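Local coordinates for protein virulence factor (Pectobacterium carotovorum, PDB 2W3Y) that acts as a virulence factor in Drosophila, carries an S-linked palmitoyl chain and binds to lipid vesicles, at residues Arg69-Val73 with Phe246-Gly252; His175-Gln179 with Val269-Tyr275; Leu36-Ala41 with Gly154-Glu158. All coordinates share one frame; numbering follows the deposited sequence.

Contact 1: residues Arg69-Val73 with Phe246-Gly252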
ATOM      1  N   ARG A  69      -2.728   5.638   8.813  1.00 21.45           N
ATOM      2  CA  ARG A  69      -4.032   5.628   9.466  1.00 22.04           C
ATOM      3  C   ARG A  69      -5.169   5.343   8.483  1.00 21.14           C
ATOM      4  O   ARG A  69      -6.083   4.580   8.809  1.00 21.67           O
ATOM      5  CB  ARG A  69      -4.277   6.946  10.205  1.00 22.49           C
ATOM      6  CG  ARG A  69      -3.379   7.113  11.442  1.00 25.24           C
ATOM      7  CD  ARG A  69      -3.654   8.437  12.142  1.00 29.37           C
ATOM      8  NE  ARG A  69      -4.833   8.312  12.999  1.00 34.42           N
ATOM      9  CZ  ARG A  69      -5.425   9.311  13.653  1.00 34.73           C
ATOM     10  NH1 ARG A  69      -4.964  10.556  13.558  1.00 35.85           N
ATOM     11  NH2 ARG A  69      -6.489   9.055  14.407  1.00 34.13           N
ATOM     12  N   PHE A  70      -5.100   5.953   7.298  1.00 20.80           N
ATOM     13  CA  PHE A  70      -6.048   5.678   6.204  1.00 21.28           C
ATOM     14  C   PHE A  70      -5.983   4.215   5.737  1.00 21.07           C
ATOM     15  O   PHE A  70      -7.022   3.576   5.517  1.00 21.17           O
ATOM     16  CB  PHE A  70      -5.829   6.637   5.028  1.00 21.64           C
ATOM     17  CG  PHE A  70      -6.648   7.919   5.106  1.00 22.79           C
ATOM     18  CD1 PHE A  70      -8.041   7.883   5.026  1.00 24.07           C
ATOM     19  CD2 PHE A  70      -6.011   9.159   5.234  1.00 23.02           C
ATOM     20  CE1 PHE A  70      -8.794   9.061   5.085  1.00 25.96           C
ATOM     21  CE2 PHE A  70      -6.743  10.349   5.299  1.00 23.86           C
ATOM     22  CZ  PHE A  70      -8.135  10.308   5.228  1.00 24.72           C
ATOM     23  N   VAL A  71      -4.766   3.681   5.612  1.00 20.22           N
ATOM     24  CA  VAL A  71      -4.586   2.264   5.258  1.00 20.74           C
ATOM     25  C   VAL A  71      -5.227   1.333   6.294  1.00 20.18           C
ATOM     26  O   VAL A  71      -5.961   0.401   5.912  1.00 20.93           O
ATOM     27  CB  VAL A  71      -3.059   1.900   4.968  1.00 19.96           C
ATOM     28  CG1 VAL A  71      -2.867   0.375   4.796  1.00 20.82           C
ATOM     29  CG2 VAL A  71      -2.560   2.647   3.733  1.00 20.57           C
ATOM     30  N   ALA A  72      -4.987   1.593   7.588  1.00 20.00           N
ATOM     31  CA  ALA A  72      -5.585   0.795   8.675  1.00 20.58           C
ATOM     32  C   ALA A  72      -7.128   0.961   8.746  1.00 21.02           C
ATOM     33  O   ALA A  72      -7.842  -0.016   8.994  1.00 20.83           O
ATOM     34  CB  ALA A  72      -4.945   1.133  10.044  1.00 19.88           C
ATOM     35  N   VAL A  73      -7.623   2.181   8.505  1.00 21.42           N
ATOM     36  CA  VAL A  73      -9.097   2.416   8.389  1.00 21.84           C
ATOM     37  C   VAL A  73      -9.724   1.570   7.266  1.00 21.94           C
ATOM     38  O   VAL A  73     -10.743   0.904   7.486  1.00 22.12           O
ATOM     39  CB  VAL A  73      -9.449   3.933   8.237  1.00 22.05           C
ATOM     40  CG1 VAL A  73     -10.905   4.146   7.767  1.00 23.23           C
ATOM     41  CG2 VAL A  73      -9.228   4.645   9.540  1.00 22.94           C
ATOM     42  N   PHE A 246     -12.835  11.789  11.352  1.00 29.21           N
ATOM     43  CA  PHE A 246     -13.110  10.531  10.657  1.00 28.29           C
ATOM     44  C   PHE A 246     -12.066   9.472  11.036  1.00 27.47           C
ATOM     45  O   PHE A 246     -12.412   8.346  11.405  1.00 26.83           O
ATOM     46  CB  PHE A 246     -13.116  10.771   9.146  1.00 28.35           C
ATOM     47  CG  PHE A 246     -13.259   9.517   8.331  1.00 28.94           C
ATOM     48  CD1 PHE A 246     -14.520   9.019   8.015  1.00 28.98           C
ATOM     49  CD2 PHE A 246     -12.128   8.845   7.861  1.00 29.40           C
ATOM     50  CE1 PHE A 246     -14.671   7.857   7.266  1.00 29.45           C
ATOM     51  CE2 PHE A 246     -12.267   7.680   7.107  1.00 29.42           C
ATOM     52  CZ  PHE A 246     -13.542   7.182   6.820  1.00 30.17           C
ATOM     53  N   LEU A 247     -10.794   9.845  10.939  1.00 27.27           N
ATOM     54  CA  LEU A 247      -9.696   8.946  11.315  1.00 27.80           C
ATOM     55  C   LEU A 247      -9.770   8.482  12.785  1.00 28.63           C
ATOM     56  O   LEU A 247      -9.552   7.306  13.083  1.00 28.73           O
ATOM     57  CB  LEU A 247      -8.336   9.576  10.988  1.00 27.21           C
ATOM     58  CG  LEU A 247      -7.953   9.771   9.511  1.00 27.14           C
ATOM     59  CD1 LEU A 247      -6.525  10.230   9.428  1.00 27.39           C
ATOM     60  CD2 LEU A 247      -8.145   8.495   8.670  1.00 25.44           C
ATOM     61  N   ASP A 248     -10.119   9.403  13.686  1.00 29.63           N
ATOM     62  CA  ASP A 248     -10.330   9.084  15.101  1.00 30.18           C
ATOM     63  C   ASP A 248     -11.494   8.109  15.347  1.00 29.40           C
ATOM     64  O   ASP A 248     -11.389   7.203  16.171  1.00 29.07           O
ATOM     65  CB  ASP A 248     -10.496  10.382  15.923  1.00 31.36           C
ATOM     66  CG  ASP A 248      -9.164  11.047  16.241  1.00 34.90           C
ATOM     67  OD1 ASP A 248      -8.109  10.380  16.088  1.00 38.97           O
ATOM     68  OD2 ASP A 248      -9.157  12.232  16.662  1.00 37.96           O
ATOM     69  N   LYS A 249     -12.584   8.274  14.604  1.00 28.63           N
ATOM     70  CA  LYS A 249     -13.776   7.448  14.786  1.00 28.47           C
ATOM     71  C   LYS A 249     -13.631   5.988  14.296  1.00 28.05           C
ATOM     72  O   LYS A 249     -14.171   5.054  14.902  1.00 27.10           O
ATOM     73  CB  LYS A 249     -14.977   8.130  14.107  1.00 28.45           C
ATOM     74  CG  LYS A 249     -16.337   7.538  14.477  1.00 29.44           C
ATOM     75  CD  LYS A 249     -17.498   8.388  13.942  1.00 28.67           C
ATOM     76  CE  LYS A 249     -18.824   7.634  13.992  1.00 29.29           C
ATOM     77  NZ  LYS A 249     -19.907   8.343  13.211  1.00 31.09           N
ATOM     78  N   TYR A 250     -12.899   5.798  13.203  1.00 28.27           N
ATOM     79  CA  TYR A 250     -12.870   4.504  12.532  1.00 27.88           C
ATOM     80  C   TYR A 250     -11.497   3.842  12.568  1.00 28.32           C
ATOM     81  O   TYR A 250     -11.235   2.890  11.816  1.00 27.62           O
ATOM     82  CB  TYR A 250     -13.394   4.660  11.105  1.00 28.07           C
ATOM     83  CG  TYR A 250     -14.849   5.124  11.067  1.00 28.61           C
ATOM     84  CD1 TYR A 250     -15.872   4.285  11.512  1.00 28.49           C
ATOM     85  CD2 TYR A 250     -15.190   6.395  10.605  1.00 27.70           C
ATOM     86  CE1 TYR A 250     -17.203   4.691  11.495  1.00 31.09           C
ATOM     87  CE2 TYR A 250     -16.532   6.819  10.582  1.00 30.16           C
ATOM     88  CZ  TYR A 250     -17.524   5.959  11.032  1.00 29.86           C
ATOM     89  OH  TYR A 250     -18.845   6.337  11.020  1.00 31.52           O
ATOM     90  N   GLU A 251     -10.650   4.333  13.476  1.00 28.38           N
ATOM     91  CA  GLU A 251      -9.250   3.898  13.634  1.00 29.25           C
ATOM     92  C   GLU A 251      -9.059   2.378  13.672  1.00 28.05           C
ATOM     93  O   GLU A 251      -9.674   1.694  14.471  1.00 27.50           O
ATOM     94  CB  GLU A 251      -8.634   4.515  14.903  1.00 28.72           C
ATOM     95  CG  GLU A 251      -7.121   4.278  15.015  1.00 30.85           C
ATOM     96  CD  GLU A 251      -6.493   4.885  16.262  1.00 33.07           C
ATOM     97  OE1 GLU A 251      -5.444   4.348  16.701  1.00 37.59           O
ATOM     98  OE2 GLU A 251      -7.038   5.890  16.798  1.00 37.75           O
ATOM     99  N   GLY A 252      -8.192   1.863  12.806  1.00 27.93           N
ATOM    100  CA  GLY A 252      -7.800   0.459  12.871  1.00 27.06           C
ATOM    101  C   GLY A 252      -6.543   0.297  13.719  1.00 27.14           C
ATOM    102  O   GLY A 252      -5.844   1.265  13.983  1.00 26.77           O
TER
HETATM  103  O   HOH W   1      -6.437   4.052  11.528  1.00 26.08           O
HETATM  104  O   HOH W   2      -7.239   6.400  12.342  1.00 32.84           O

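Contact 2: residues His175-Gln179 with Val269-Tyr275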
ATOM      1  N   HIS A 175       5.322   8.365  -0.728  1.00 20.90           N
ATOM      2  CA  HIS A 175       5.572   9.734  -0.309  1.00 20.93           C
ATOM      3  C   HIS A 175       6.685  10.235  -1.219  1.00 21.46           C
ATOM      4  O   HIS A 175       7.865   9.924  -1.018  1.00 21.72           O
ATOM      5  CB  HIS A 175       5.844   9.772   1.227  1.00 19.82           C
ATOM      6  CG  HIS A 175       4.697   9.223   2.018  1.00 19.37           C
ATOM      7  ND1 HIS A 175       3.654  10.010   2.463  1.00 17.56           N
ATOM      8  CD2 HIS A 175       4.346   7.943   2.298  1.00 18.28           C
ATOM      9  CE1 HIS A 175       2.748   9.249   3.043  1.00 20.11           C
ATOM     10  NE2 HIS A 175       3.136   7.988   2.946  1.00 20.30           N
ATOM     11  N   ASP A 176       6.265  10.919  -2.292  1.00 22.01           N
ATOM     12  CA  ASP A 176       7.143  11.320  -3.386  1.00 22.56           C
ATOM     13  C   ASP A 176       7.746  12.687  -3.144  1.00 22.66           C
ATOM     14  O   ASP A 176       7.021  13.662  -3.014  1.00 22.39           O
ATOM     15  CB  ASP A 176       6.402  11.419  -4.732  1.00 22.42           C
ATOM     16  CG  ASP A 176       5.587  10.187  -5.074  1.00 23.82           C
ATOM     17  OD1 ASP A 176       5.842   9.095  -4.525  1.00 25.08           O
ATOM     18  OD2 ASP A 176       4.672  10.341  -5.904  1.00 26.08           O
ATOM     19  N   LEU A 177       9.076  12.742  -3.130  1.00 22.86           N
ATOM     20  CA  LEU A 177       9.821  14.011  -3.056  1.00 23.66           C
ATOM     21  C   LEU A 177      10.682  14.131  -4.289  1.00 23.59           C
ATOM     22  O   LEU A 177      11.822  13.686  -4.301  1.00 24.35           O
ATOM     23  CB  LEU A 177      10.660  14.075  -1.768  1.00 23.23           C
ATOM     24  CG  LEU A 177       9.585  14.175  -0.695  1.00 25.23           C
ATOM     25  CD1 LEU A 177       9.566  13.012   0.297  1.00 23.05           C
ATOM     26  CD2 LEU A 177       9.468  15.575  -0.086  1.00 23.62           C
ATOM     27  N   PHE A 178      10.100  14.696  -5.339  1.00 24.35           N
ATOM     28  CA  PHE A 178      10.709  14.763  -6.650  1.00 25.30           C
ATOM     29  C   PHE A 178      10.687  16.208  -7.131  1.00 26.64           C
ATOM     30  O   PHE A 178       9.859  17.014  -6.681  1.00 26.41           O
ATOM     31  CB  PHE A 178       9.901  13.930  -7.667  1.00 24.91           C
ATOM     32  CG  PHE A 178       9.931  12.438  -7.428  1.00 24.15           C
ATOM     33  CD1 PHE A 178      11.143  11.764  -7.214  1.00 23.95           C
ATOM     34  CD2 PHE A 178       8.752  11.702  -7.459  1.00 25.37           C
ATOM     35  CE1 PHE A 178      11.174  10.379  -7.008  1.00 23.02           C
ATOM     36  CE2 PHE A 178       8.771  10.316  -7.259  1.00 23.09           C
ATOM     37  CZ  PHE A 178       9.988   9.659  -7.027  1.00 24.37           C
ATOM     38  N   GLN A 179      11.554  16.509  -8.090  1.00 28.69           N
ATOM     39  CA  GLN A 179      11.607  17.826  -8.729  1.00 30.89           C
ATOM     40  C   GLN A 179      10.556  18.004  -9.820  1.00 31.96           C
ATOM     41  O   GLN A 179      10.411  17.136 -10.702  1.00 32.64           O
ATOM     42  CB  GLN A 179      12.977  18.037  -9.361  1.00 31.23           C
ATOM     43  CG  GLN A 179      14.084  18.377  -8.410  1.00 33.57           C
ATOM     44  CD  GLN A 179      15.428  18.396  -9.112  1.00 36.83           C
ATOM     45  OE1 GLN A 179      15.745  19.333  -9.842  1.00 40.03           O
ATOM     46  NE2 GLN A 179      16.217  17.344  -8.913  1.00 37.69           N
ATOM     47  N   VAL A 269      16.275   8.427  -5.806  1.00 27.47           N
ATOM     48  CA  VAL A 269      15.127   7.988  -6.621  1.00 27.26           C
ATOM     49  C   VAL A 269      14.620   9.085  -7.571  1.00 27.92           C
ATOM     50  O   VAL A 269      14.527  10.252  -7.195  1.00 27.35           O
ATOM     51  CB  VAL A 269      13.960   7.481  -5.708  1.00 27.18           C
ATOM     52  CG1 VAL A 269      12.801   6.847  -6.530  1.00 25.71           C
ATOM     53  CG2 VAL A 269      14.488   6.480  -4.693  1.00 25.93           C
ATOM     54  N   LYS A 270      14.278   8.702  -8.803  1.00 28.42           N
ATOM     55  CA  LYS A 270      13.591   9.617  -9.709  1.00 28.68           C
ATOM     56  C   LYS A 270      12.355   8.966 -10.333  1.00 28.54           C
ATOM     57  O   LYS A 270      12.265   7.739 -10.360  1.00 28.03           O
ATOM     58  CB  LYS A 270      14.557  10.163 -10.776  1.00 29.43           C
ATOM     59  CG  LYS A 270      15.161   9.131 -11.724  1.00 32.73           C
ATOM     60  CD  LYS A 270      15.660   9.829 -12.990  1.00 38.08           C
ATOM     61  CE  LYS A 270      16.998   9.261 -13.473  1.00 40.63           C
ATOM     62  NZ  LYS A 270      16.907   7.942 -14.176  1.00 42.49           N
ATOM     63  N   PRO A 271      11.392   9.781 -10.832  1.00 28.14           N
ATOM     64  CA  PRO A 271      10.225   9.212 -11.506  1.00 27.95           C
ATOM     65  C   PRO A 271      10.625   8.516 -12.817  1.00 27.64           C
ATOM     66  O   PRO A 271      11.629   8.886 -13.443  1.00 27.06           O
ATOM     67  CB  PRO A 271       9.346  10.444 -11.806  1.00 28.13           C
ATOM     68  CG  PRO A 271       9.897  11.550 -10.947  1.00 27.81           C
ATOM     69  CD  PRO A 271      11.346  11.258 -10.830  1.00 28.65           C
ATOM     70  N   ASN A 272       9.877   7.486 -13.197  1.00 27.30           N
ATOM     71  CA  ASN A 272      10.060   6.879 -14.516  1.00 27.21           C
ATOM     72  C   ASN A 272       9.068   7.485 -15.516  1.00 27.94           C
ATOM     73  O   ASN A 272       8.304   8.397 -15.166  1.00 27.07           O
ATOM     74  CB  ASN A 272      10.000   5.332 -14.436  1.00 26.77           C
ATOM     75  CG  ASN A 272       8.588   4.770 -14.246  1.00 25.39           C
ATOM     76  OD1 ASN A 272       7.570   5.473 -14.340  1.00 24.04           O
ATOM     77  ND2 ASN A 272       8.526   3.462 -13.989  1.00 24.68           N
ATOM     78  N   LYS A 273       9.069   6.982 -16.751  1.00 28.49           N
ATOM     79  CA  LYS A 273       8.232   7.555 -17.801  1.00 29.90           C
ATOM     80  C   LYS A 273       6.721   7.306 -17.615  1.00 29.21           C
ATOM     81  O   LYS A 273       5.934   7.842 -18.368  1.00 30.10           O
ATOM     82  CB  LYS A 273       8.693   7.050 -19.178  1.00 30.24           C
ATOM     83  CG  LYS A 273       8.282   5.604 -19.451  1.00 33.02           C
ATOM     84  CD  LYS A 273       8.832   5.110 -20.776  1.00 38.89           C
ATOM     85  CE  LYS A 273       8.592   3.627 -20.930  1.00 41.19           C
ATOM     86  NZ  LYS A 273       9.602   3.014 -21.857  1.00 45.05           N
ATOM     87  N   ASN A 274       6.319   6.492 -16.639  1.00 28.91           N
ATOM     88  CA  ASN A 274       4.899   6.274 -16.373  1.00 28.87           C
ATOM     89  C   ASN A 274       4.373   7.157 -15.252  1.00 28.29           C
ATOM     90  O   ASN A 274       3.186   7.132 -14.951  1.00 28.19           O
ATOM     91  CB  ASN A 274       4.608   4.814 -16.024  1.00 29.80           C
ATOM     92  CG  ASN A 274       5.114   3.835 -17.077  1.00 31.49           C
ATOM     93  OD1 ASN A 274       5.548   2.724 -16.741  1.00 36.13           O
ATOM     94  ND2 ASN A 274       5.067   4.231 -18.338  1.00 29.14           N
ATOM     95  N   TYR A 275       5.267   7.914 -14.624  1.00 27.58           N
ATOM     96  CA  TYR A 275       4.909   8.747 -13.484  1.00 27.32           C
ATOM     97  C   TYR A 275       4.055   9.917 -13.952  1.00 27.21           C
ATOM     98  O   TYR A 275       4.357  10.560 -14.966  1.00 27.69           O
ATOM     99  CB  TYR A 275       6.175   9.235 -12.753  1.00 26.70           C
ATOM    100  CG  TYR A 275       5.900   9.978 -11.465  1.00 25.70           C
ATOM    101  CD1 TYR A 275       5.821   9.302 -10.255  1.00 25.06           C
ATOM    102  CD2 TYR A 275       5.714  11.367 -11.466  1.00 25.22           C
ATOM    103  CE1 TYR A 275       5.557   9.985  -9.062  1.00 25.39           C
ATOM    104  CE2 TYR A 275       5.449  12.065 -10.283  1.00 25.89           C
ATOM    105  CZ  TYR A 275       5.384  11.370  -9.089  1.00 25.74           C
ATOM    106  OH  TYR A 275       5.118  12.055  -7.919  1.00 26.48           O
TER

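Contact 3: residues Leu36-Ala41 with Gly154-Glu158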
ATOM      1  N   LEU A  36      -0.624 -12.053   6.988  1.00 23.25           N
ATOM      2  CA  LEU A  36      -0.274 -13.321   6.377  1.00 23.62           C
ATOM      3  C   LEU A  36      -1.167 -14.454   6.881  1.00 23.80           C
ATOM      4  O   LEU A  36      -1.288 -14.675   8.081  1.00 24.29           O
ATOM      5  CB  LEU A  36       1.215 -13.628   6.594  1.00 23.52           C
ATOM      6  CG  LEU A  36       1.787 -14.967   6.114  1.00 23.71           C
ATOM      7  CD1 LEU A  36       1.696 -15.074   4.595  1.00 23.86           C
ATOM      8  CD2 LEU A  36       3.222 -15.134   6.586  1.00 24.65           C
ATOM      9  N   SER A  37      -1.758 -15.188   5.943  1.00 23.20           N
ATOM     10  CA  SER A  37      -2.777 -16.176   6.248  1.00 23.66           C
ATOM     11  C   SER A  37      -2.739 -17.308   5.237  1.00 23.87           C
ATOM     12  O   SER A  37      -2.228 -17.145   4.124  1.00 22.85           O
ATOM     13  CB  SER A  37      -4.163 -15.497   6.189  1.00 23.86           C
ATOM     14  OG  SER A  37      -5.188 -16.442   6.009  1.00 25.67           O
ATOM     15  N   LYS A  38      -3.307 -18.455   5.595  1.00 24.61           N
ATOM     16  CA  LYS A  38      -3.467 -19.493   4.582  1.00 25.67           C
ATOM     17  C   LYS A  38      -4.422 -19.074   3.437  1.00 24.87           C
ATOM     18  O   LYS A  38      -4.325 -19.585   2.324  1.00 25.11           O
ATOM     19  CB  LYS A  38      -3.830 -20.851   5.211  1.00 25.99           C
ATOM     20  CG  LYS A  38      -5.107 -20.883   6.020  1.00 27.83           C
ATOM     21  CD  LYS A  38      -5.310 -22.292   6.633  1.00 28.16           C
ATOM     22  CE  LYS A  38      -5.355 -23.376   5.555  1.00 30.88           C
ATOM     23  NZ  LYS A  38      -5.680 -24.703   6.128  1.00 33.71           N
ATOM     24  N   ASP A  39      -5.308 -18.115   3.714  1.00 24.43           N
ATOM     25  CA  ASP A  39      -6.269 -17.602   2.720  1.00 23.76           C
ATOM     26  C   ASP A  39      -5.786 -16.442   1.848  1.00 22.76           C
ATOM     27  O   ASP A  39      -6.501 -16.014   0.934  1.00 23.02           O
ATOM     28  CB  ASP A  39      -7.594 -17.253   3.405  1.00 24.26           C
ATOM     29  CG  ASP A  39      -8.303 -18.498   3.950  1.00 25.47           C
ATOM     30  OD1 ASP A  39      -8.123 -19.586   3.355  1.00 28.87           O
ATOM     31  OD2 ASP A  39      -9.019 -18.394   4.966  1.00 27.74           O
ATOM     32  N   GLY A  40      -4.571 -15.951   2.121  1.00 21.12           N
ATOM     33  CA  GLY A  40      -3.979 -14.868   1.350  1.00 19.98           C
ATOM     34  C   GLY A  40      -3.117 -13.957   2.214  1.00 19.35           C
ATOM     35  O   GLY A  40      -3.008 -14.143   3.423  1.00 18.56           O
ATOM     36  N   ALA A  41      -2.491 -12.970   1.586  1.00 19.16           N
ATOM     37  CA  ALA A  41      -1.615 -12.069   2.318  1.00 18.77           C
ATOM     38  C   ALA A  41      -1.916 -10.624   1.911  1.00 18.32           C
ATOM     39  O   ALA A  41      -2.277 -10.374   0.763  1.00 18.62           O
ATOM     40  CB  ALA A  41      -0.150 -12.411   2.027  1.00 17.98           C
ATOM     41  N   GLY A 154       7.760 -17.012   4.777  1.00 28.70           N
ATOM     42  CA  GLY A 154       6.422 -17.178   5.345  1.00 28.40           C
ATOM     43  C   GLY A 154       5.354 -17.265   4.279  1.00 28.00           C
ATOM     44  O   GLY A 154       4.433 -18.061   4.381  1.00 27.98           O
ATOM     45  N   LEU A 155       5.486 -16.425   3.256  1.00 27.79           N
ATOM     46  CA  LEU A 155       4.542 -16.375   2.151  1.00 27.56           C
ATOM     47  C   LEU A 155       4.494 -17.707   1.410  1.00 27.32           C
ATOM     48  O   LEU A 155       3.408 -18.239   1.126  1.00 26.40           O
ATOM     49  CB  LEU A 155       4.952 -15.248   1.204  1.00 27.50           C
ATOM     50  CG  LEU A 155       3.964 -14.558   0.267  1.00 29.72           C
ATOM     51  CD1 LEU A 155       2.712 -14.019   0.990  1.00 27.16           C
ATOM     52  CD2 LEU A 155       4.688 -13.420  -0.450  1.00 27.73           C
ATOM     53  N   SER A 156       5.687 -18.231   1.119  1.00 27.33           N
ATOM     54  CA  SER A 156       5.895 -19.485   0.404  1.00 28.27           C
ATOM     55  C   SER A 156       5.263 -20.661   1.135  1.00 28.09           C
ATOM     56  O   SER A 156       4.559 -21.490   0.519  1.00 28.04           O
ATOM     57  CB  SER A 156       7.403 -19.728   0.219  1.00 28.29           C
ATOM     58  OG  SER A 156       7.652 -20.945  -0.474  1.00 31.00           O
ATOM     59  N   ALA A 157       5.526 -20.729   2.440  1.00 28.04           N
ATOM     60  CA  ALA A 157       4.899 -21.704   3.323  1.00 28.64           C
ATOM     61  C   ALA A 157       3.365 -21.692   3.233  1.00 29.08           C
ATOM     62  O   ALA A 157       2.737 -22.756   3.121  1.00 29.49           O
ATOM     63  CB  ALA A 157       5.355 -21.486   4.771  1.00 29.23           C
ATOM     64  N   GLU A 158       2.754 -20.508   3.270  1.00 28.42           N
ATOM     65  CA  GLU A 158       1.286 -20.429   3.186  1.00 29.00           C
ATOM     66  C   GLU A 158       0.736 -20.827   1.820  1.00 28.82           C
ATOM     67  O   GLU A 158      -0.178 -21.643   1.756  1.00 29.13           O
ATOM     68  CB  GLU A 158       0.743 -19.049   3.586  1.00 28.67           C
ATOM     69  CG  GLU A 158       1.016 -18.626   5.030  1.00 31.38           C
ATOM     70  CD  GLU A 158       0.205 -19.384   6.069  1.00 36.23           C
ATOM     71  OE1 GLU A 158      -0.556 -20.312   5.711  1.00 35.37           O
ATOM     72  OE2 GLU A 158       0.324 -19.041   7.271  1.00 39.45           O
TER
HETATM   73  O   HOH W   3      -2.856 -21.704   1.757  1.00 31.71           O

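Contact 1: residues Arg69-Val73 with Phe246-Gly252
Arg69 of helix 57-81 reaches across Leu247 of helix 237-250 at a slant. Its CB lies 4.1 Å from Leu247 CD1. A bend at chi3 (81°) then turns the far end of the chain, so that NE makes a weak bond to a water that also donates to Leu247 O, and the guanidinium lies with Leu247 CB 3.9 Å above its centre. At the tip, NH2 donates to Asp248 OD1 (2.7 Å, N-H...O 151°) in a salt bridge that lies in the guanidinium plane but meets OD1 on the anti side, tilted out of the carboxylate plane. Arginine suits a place with an aliphatic carbon over one face of its flat head and an acid at its edge.

Beyond the salt bridge the contact turns apolar. Leu247 CD2 sits over the face of Phe70, 3.6 Å from the ring centroid, a CH-pi contact, while Val73 CG1 touches Phe246 CE2 (3.8 Å). A second water accepts from Gly252 N and donates to Arg69 O, tying Gly252, past helix 237-250, to helix 57-81.

The segment axes approach to 10.0 Å at 43°: two helices packed through leucine, valine and phenylalanine side chains, with a salt bridge at one side; Phe105 and Phe14 extend the aromatic cluster.

Contact 2: residues His175-Gln179 with Val269-Tyr275
Phe178 and Lys270 bring the two backbones closest, with CA atoms 6.6 Å apart, and the strands meet through the Phe178 and Asp176 side chains, without pairing as a sheet. Phe178 is the hub. Its CB bond points toward segment 269-275, and with CG anti to the carbonyl carbon (chi1 -67°) the ring fits among Val269, Pro271 and Tyr275. Pro271 CG stands over one face, 3.8 Å from the ring centroid, as a CH-pi contact; the rigid proline ring presents this CG, slightly off-centre, to the aromatic face. At the rim, Phe178 CE1 meets Val269 O at 3.4 Å, near the ring plane, and Val269 CG1 at 3.9 Å.

The CD2-CE2 side of Phe178, across the ring from CE1, faces Tyr275. This edge points at the tyrosine face in a T-shaped pair, with centroids 5.3 Å apart and planes at 87°. Strand 166-179 belongs to the large mixed sheet, whereas strand 270-271 pairs with 136-137 in a small antiparallel sheet, so these rings fasten the C-terminal segment to the main sheet. Between Pro271 and Tyr275 the chain reverses in a type I turn from Asn272 to Tyr275. Asn272 OD1 accepts from Asn274 N (2.8 Å) in an Asx turn, a role that suits asparagine's short amide, and Tyr275 is thereby brought back toward the strand.

Tyrosine then does two jobs: its ring receives the phenylalanine edge, and its OH donates to Asp176 OD2 at 2.7 Å, meeting the carboxylate on its anti side and 31° out of its plane. Asp176 OD2 also forms a salt bridge with Arg190 of strand 185-198, so this buried acid oxygen is gripped by both a phenol and a guanidinium, which would probably favour the ionised form.

Contact 3: residues Leu36-Ala41 with Gly154-Glu158
Leu36 keeps CG anti to its backbone N (chi1 176°), carrying its two methyl branches over to helix 142-159; in Glu158, chi1 (-63°) puts CG against Leu36, and the bend at chi2 (-72°) swings the carboxylate toward Lys38. CD1 of Leu36 therefore lies 3.6 Å from Glu158 CG and 3.9 Å from Leu155 CD1, while its CD2 settles 3.8 Å from Gly154 C, where the lack of a side chain allows close approach. Leu155 CD1 presses on Ala41 CB (3.4 Å), a tight contact that alanine's small methyl can make, and Leu155 also lies near the bound palmitate.

The carboxylate ends beside the turn: Glu158 OE1 is 3.2 Å from Lys38 CA, but its salt bridge goes to Lys161. A water donates to both Lys38 O (2.6 Å) and Glu158 O (2.7 Å), joining the turn to the helix.

Ser37 to Gly40 form a type I turn in which Ser37 OG accepts from Asp39 N, an ST turn; Gly40 adopts backbone angles sterically difficult for a residue with a side chain. The hairpin of strands 36-37 and 40-49 thus rests on helix 142-159, with Tyr166 of strand 166-179, the parallel neighbour of 40-49, touching both.

The three contacts fasten different parts of one fold around its mixed sheet. Contacts 2 and 3 reach that sheet through neighbouring strands, 166-179 and 40-49, yet their centres are about 32 Å apart, on opposite sides of the chain's centre. Contact 1 joins two helices, its centre about 25 Å from that of contact 3 and 28 Å from that of contact 2; none of the three touches another. Strand 40-49 runs on in the chain to helix 57-81, connecting contact 3 with contact 1. The bound palmitate lies close to contact 3: the Leu155 side chain is about 4 Å from it, while that of Asp176 in contact 2 is about 13 Å away.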